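Local coordinates for putative lipoprotein (Parabacteroides distasonis ATCC 8503, PDB 3JX8) that is of unproven function but is a putative lipoprotein that may bind lipid or act in cell adhesion, being related to auto-transporter adhesin heads, at residues A[35-40]-A[110-115]. Sequence-based numbering, arbitrary orientation.
Sequences EYEQSD and IISKPT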
ATOM      1  N   GLU A  35     -12.544   7.811  23.407  1.00 25.65           N
ATOM      2  CA  GLU A  35     -13.474   8.868  23.007  1.00 26.06           C
ATOM      3  C   GLU A  35     -12.808  10.229  23.055  1.00 24.61           C
ATOM      4  O   GLU A  35     -12.307  10.639  24.109  1.00 24.11           O
ATOM      5  CB  GLU A  35     -14.644   8.934  23.968  1.00 27.02           C
ATOM      6  CG  GLU A  35     -15.545   7.770  23.922  1.00 31.77           C
ATOM      7  CD  GLU A  35     -16.654   7.882  24.958  1.00 39.23           C
ATOM      8  OE1 GLU A  35     -16.767   8.949  25.647  1.00 45.65           O
ATOM      9  OE2 GLU A  35     -17.420   6.904  25.071  1.00 43.34           O
ATOM     10  N   TYR A  36     -12.834  10.937  21.931  1.00 23.88           N
ATOM     11  CA  TYR A  36     -12.194  12.241  21.822  1.00 23.77           C
ATOM     12  C   TYR A  36     -13.217  13.249  21.340  1.00 24.79           C
ATOM     13  O   TYR A  36     -14.147  12.905  20.606  1.00 25.74           O
ATOM     14  CB  TYR A  36     -10.978  12.205  20.868  1.00 23.21           C
ATOM     15  CG  TYR A  36     -10.427  13.591  20.583  1.00 21.79           C
ATOM     16  CD1 TYR A  36      -9.516  14.185  21.437  1.00 22.10           C
ATOM     17  CD2 TYR A  36     -10.866  14.322  19.489  1.00 22.75           C
ATOM     18  CE1 TYR A  36      -9.058  15.468  21.206  1.00 22.44           C
ATOM     19  CE2 TYR A  36     -10.422  15.598  19.254  1.00 22.45           C
ATOM     20  CZ  TYR A  36      -9.508  16.167  20.115  1.00 23.22           C
ATOM     21  OH  TYR A  36      -9.070  17.464  19.897  1.00 25.68           O
ATOM     22  N   GLU A  37     -13.045  14.494  21.764  1.00 25.70           N
ATOM     23  CA  GLU A  37     -13.782  15.628  21.207  1.00 26.29           C
ATOM     24  C   GLU A  37     -12.896  16.858  21.164  1.00 26.18           C
ATOM     25  O   GLU A  37     -12.001  17.026  21.986  1.00 25.93           O
ATOM     26  CB  GLU A  37     -15.034  15.981  22.032  1.00 26.36           C
ATOM     27  CG  GLU A  37     -16.051  14.840  22.248  1.00 28.20           C
ATOM     28  CD  GLU A  37     -16.737  14.305  20.968  1.00 28.69           C
ATOM     29  OE1 GLU A  37     -16.743  14.982  19.913  1.00 30.42           O
ATOM     30  OE2 GLU A  37     -17.305  13.184  21.029  1.00 29.23           O
ATOM     31  N   GLN A  38     -13.146  17.716  20.192  1.00 26.27           N
ATOM     32  CA  GLN A  38     -12.562  19.039  20.212  1.00 26.93           C
ATOM     33  C   GLN A  38     -13.432  19.853  21.159  1.00 27.57           C
ATOM     34  O   GLN A  38     -14.651  19.682  21.164  1.00 28.08           O
ATOM     35  CB  GLN A  38     -12.538  19.656  18.814  1.00 26.73           C
ATOM     36  CG  GLN A  38     -11.568  18.945  17.864  1.00 25.96           C
ATOM     37  CD  GLN A  38     -11.419  19.635  16.526  1.00 25.96           C
ATOM     38  OE1 GLN A  38     -10.444  19.395  15.799  1.00 23.53           O
ATOM     39  NE2 GLN A  38     -12.388  20.497  16.184  1.00 25.23           N
ATOM     40  N   SER A  39     -12.812  20.712  21.960  1.00 28.14           N
ATOM     41  CA  SER A  39     -13.534  21.524  22.955  1.00 28.80           C
ATOM     42  C   SER A  39     -12.711  22.729  23.389  1.00 29.64           C
ATOM     43  O   SER A  39     -11.493  22.672  23.458  1.00 29.34           O
ATOM     44  CB  SER A  39     -13.891  20.661  24.180  1.00 28.71           C
ATOM     45  OG  SER A  39     -14.266  21.412  25.325  1.00 28.54           O
ATOM     46  N   ASP A  40     -13.399  23.827  23.673  1.00 31.72           N
ATOM     47  CA  ASP A  40     -12.766  25.021  24.248  1.00 33.14           C
ATOM     48  C   ASP A  40     -12.625  24.954  25.760  1.00 32.54           C
ATOM     49  O   ASP A  40     -11.989  25.825  26.337  1.00 32.15           O
ATOM     50  CB  ASP A  40     -13.507  26.290  23.852  1.00 34.13           C
ATOM     51  CG  ASP A  40     -13.360  26.597  22.373  1.00 39.27           C
ATOM     52  OD1 ASP A  40     -12.239  26.407  21.802  1.00 45.34           O
ATOM     53  OD2 ASP A  40     -14.382  27.017  21.771  1.00 45.86           O
ATOM     54  N   ILE A 110     -13.205   7.183  18.609  1.00 26.43           N
ATOM     55  CA  ILE A 110     -14.532   7.729  18.249  1.00 26.99           C
ATOM     56  C   ILE A 110     -14.687   9.197  18.612  1.00 26.73           C
ATOM     57  O   ILE A 110     -14.416   9.572  19.755  1.00 27.45           O
ATOM     58  CB  ILE A 110     -15.659   6.933  18.976  1.00 27.46           C
ATOM     59  CG1 ILE A 110     -15.537   5.439  18.595  1.00 29.86           C
ATOM     60  CG2 ILE A 110     -17.046   7.462  18.614  1.00 25.71           C
ATOM     61  CD1 ILE A 110     -16.589   4.521  19.243  1.00 32.92           C
ATOM     62  N   ILE A 111     -15.105  10.017  17.645  1.00 26.75           N
ATOM     63  CA  ILE A 111     -15.476  11.423  17.852  1.00 26.36           C
ATOM     64  C   ILE A 111     -16.975  11.497  17.601  1.00 27.35           C
ATOM     65  O   ILE A 111     -17.432  11.090  16.521  1.00 26.06           O
ATOM     66  CB  ILE A 111     -14.765  12.372  16.869  1.00 25.69           C
ATOM     67  CG1 ILE A 111     -13.263  12.252  17.020  1.00 25.94           C
ATOM     68  CG2 ILE A 111     -15.230  13.810  17.077  1.00 23.09           C
ATOM     69  CD1 ILE A 111     -12.496  13.280  16.216  1.00 25.45           C
ATOM     70  N   SER A 112     -17.739  12.005  18.579  1.00 28.06           N
ATOM     71  CA  SER A 112     -19.205  11.955  18.497  1.00 29.44           C
ATOM     72  C   SER A 112     -19.948  13.263  18.328  1.00 29.39           C
ATOM     73  O   SER A 112     -21.095  13.239  17.910  1.00 28.94           O
ATOM     74  CB  SER A 112     -19.780  11.254  19.727  1.00 30.47           C
ATOM     75  OG  SER A 112     -19.553   9.862  19.661  1.00 33.22           O
ATOM     76  N   LYS A 113     -19.310  14.385  18.651  1.00 29.87           N
ATOM     77  CA  LYS A 113     -19.963  15.686  18.604  1.00 30.15           C
ATOM     78  C   LYS A 113     -19.634  16.406  17.320  1.00 29.71           C
ATOM     79  O   LYS A 113     -18.668  16.029  16.650  1.00 30.54           O
ATOM     80  CB  LYS A 113     -19.517  16.528  19.804  1.00 30.78           C
ATOM     81  CG  LYS A 113     -19.880  15.891  21.143  1.00 32.87           C
ATOM     82  CD  LYS A 113     -19.576  16.821  22.302  1.00 37.84           C
ATOM     83  CE  LYS A 113     -19.810  16.154  23.669  1.00 40.53           C
ATOM     84  NZ  LYS A 113     -19.880  17.179  24.773  1.00 44.44           N
ATOM     85  N   PRO A 114     -20.410  17.460  16.977  1.00 29.28           N
ATOM     86  CA  PRO A 114     -20.110  18.292  15.830  1.00 28.80           C
ATOM     87  C   PRO A 114     -18.702  18.825  15.920  1.00 28.73           C
ATOM     88  O   PRO A 114     -18.323  19.401  16.930  1.00 28.84           O
ATOM     89  CB  PRO A 114     -21.109  19.446  15.948  1.00 28.93           C
ATOM     90  CG  PRO A 114     -22.222  18.893  16.682  1.00 29.23           C
ATOM     91  CD  PRO A 114     -21.617  17.949  17.669  1.00 29.58           C
ATOM     92  N   THR A 115     -17.927  18.606  14.872  1.00 28.67           N
ATOM     93  CA  THR A 115     -16.525  18.954  14.852  1.00 28.56           C
ATOM     94  C   THR A 115     -16.268  19.866  13.663  1.00 29.41           C
ATOM     95  O   THR A 115     -16.601  19.512  12.518  1.00 29.88           O
ATOM     96  CB  THR A 115     -15.706  17.694  14.721  1.00 28.28           C
ATOM     97  OG1 THR A 115     -16.051  16.819  15.801  1.00 27.14           O
ATOM     98  CG2 THR A 115     -14.202  18.021  14.718  1.00 28.28           C
TER
HETATM   99  O   HOH W   1     -15.682  16.977  18.533  1.00 20.23           O
HETATM  100  O   HOH W   2     -16.504  10.607  21.388  1.00 35.85           O
HETATM  101  O   HOH W   3     -16.521  19.606  18.745  1.00 33.64           O
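Glu37 grips the backbone of Ser112 and Lys113 with both carboxylate oxygens. OE2 of Glu37 accepts from Ser112 N at 2.8 Å, and OE1 of Glu37 accepts from Lys113 N at 2.9 Å. Both amides come in on the syn side, tilted out of the carboxylate plane. Held at both oxygens, the group has little freedom to rotate. A bend at chi2 (-64°) brings the carboxylate to the backbone of 110-115 where it leaves the strand after Ile111. The aliphatic part of Lys113 crosses Glu37 at about a right angle, with CB of Lys113 3.2 Å from OE1 of Glu37. Just before this turn the strands pair in parallel, and Tyr36 N donates to Ile110 O at 3.0 Å. Ile111 lies alongside Tyr36, with CD1 of Ile111 at the ring edge, 3.8 Å from CD2 of Tyr36. Further on, NE2 of Gln38 lies 3.4 Å from the methyl CG2 of Thr115. OE1 of Gln38 accepts from Leu98 N, and its NE2 donates to Lys116 O. One water links Glu37 OE1, Gln38 N and Thr115 OG1. Met120 of strand 120-125 packs on Gln38, Ile111 and Thr115. Strand 33-38 runs between parallel neighbours 89-95 and 108-111, consistent with the beta-solenoid of the pectate-lyase-like clan.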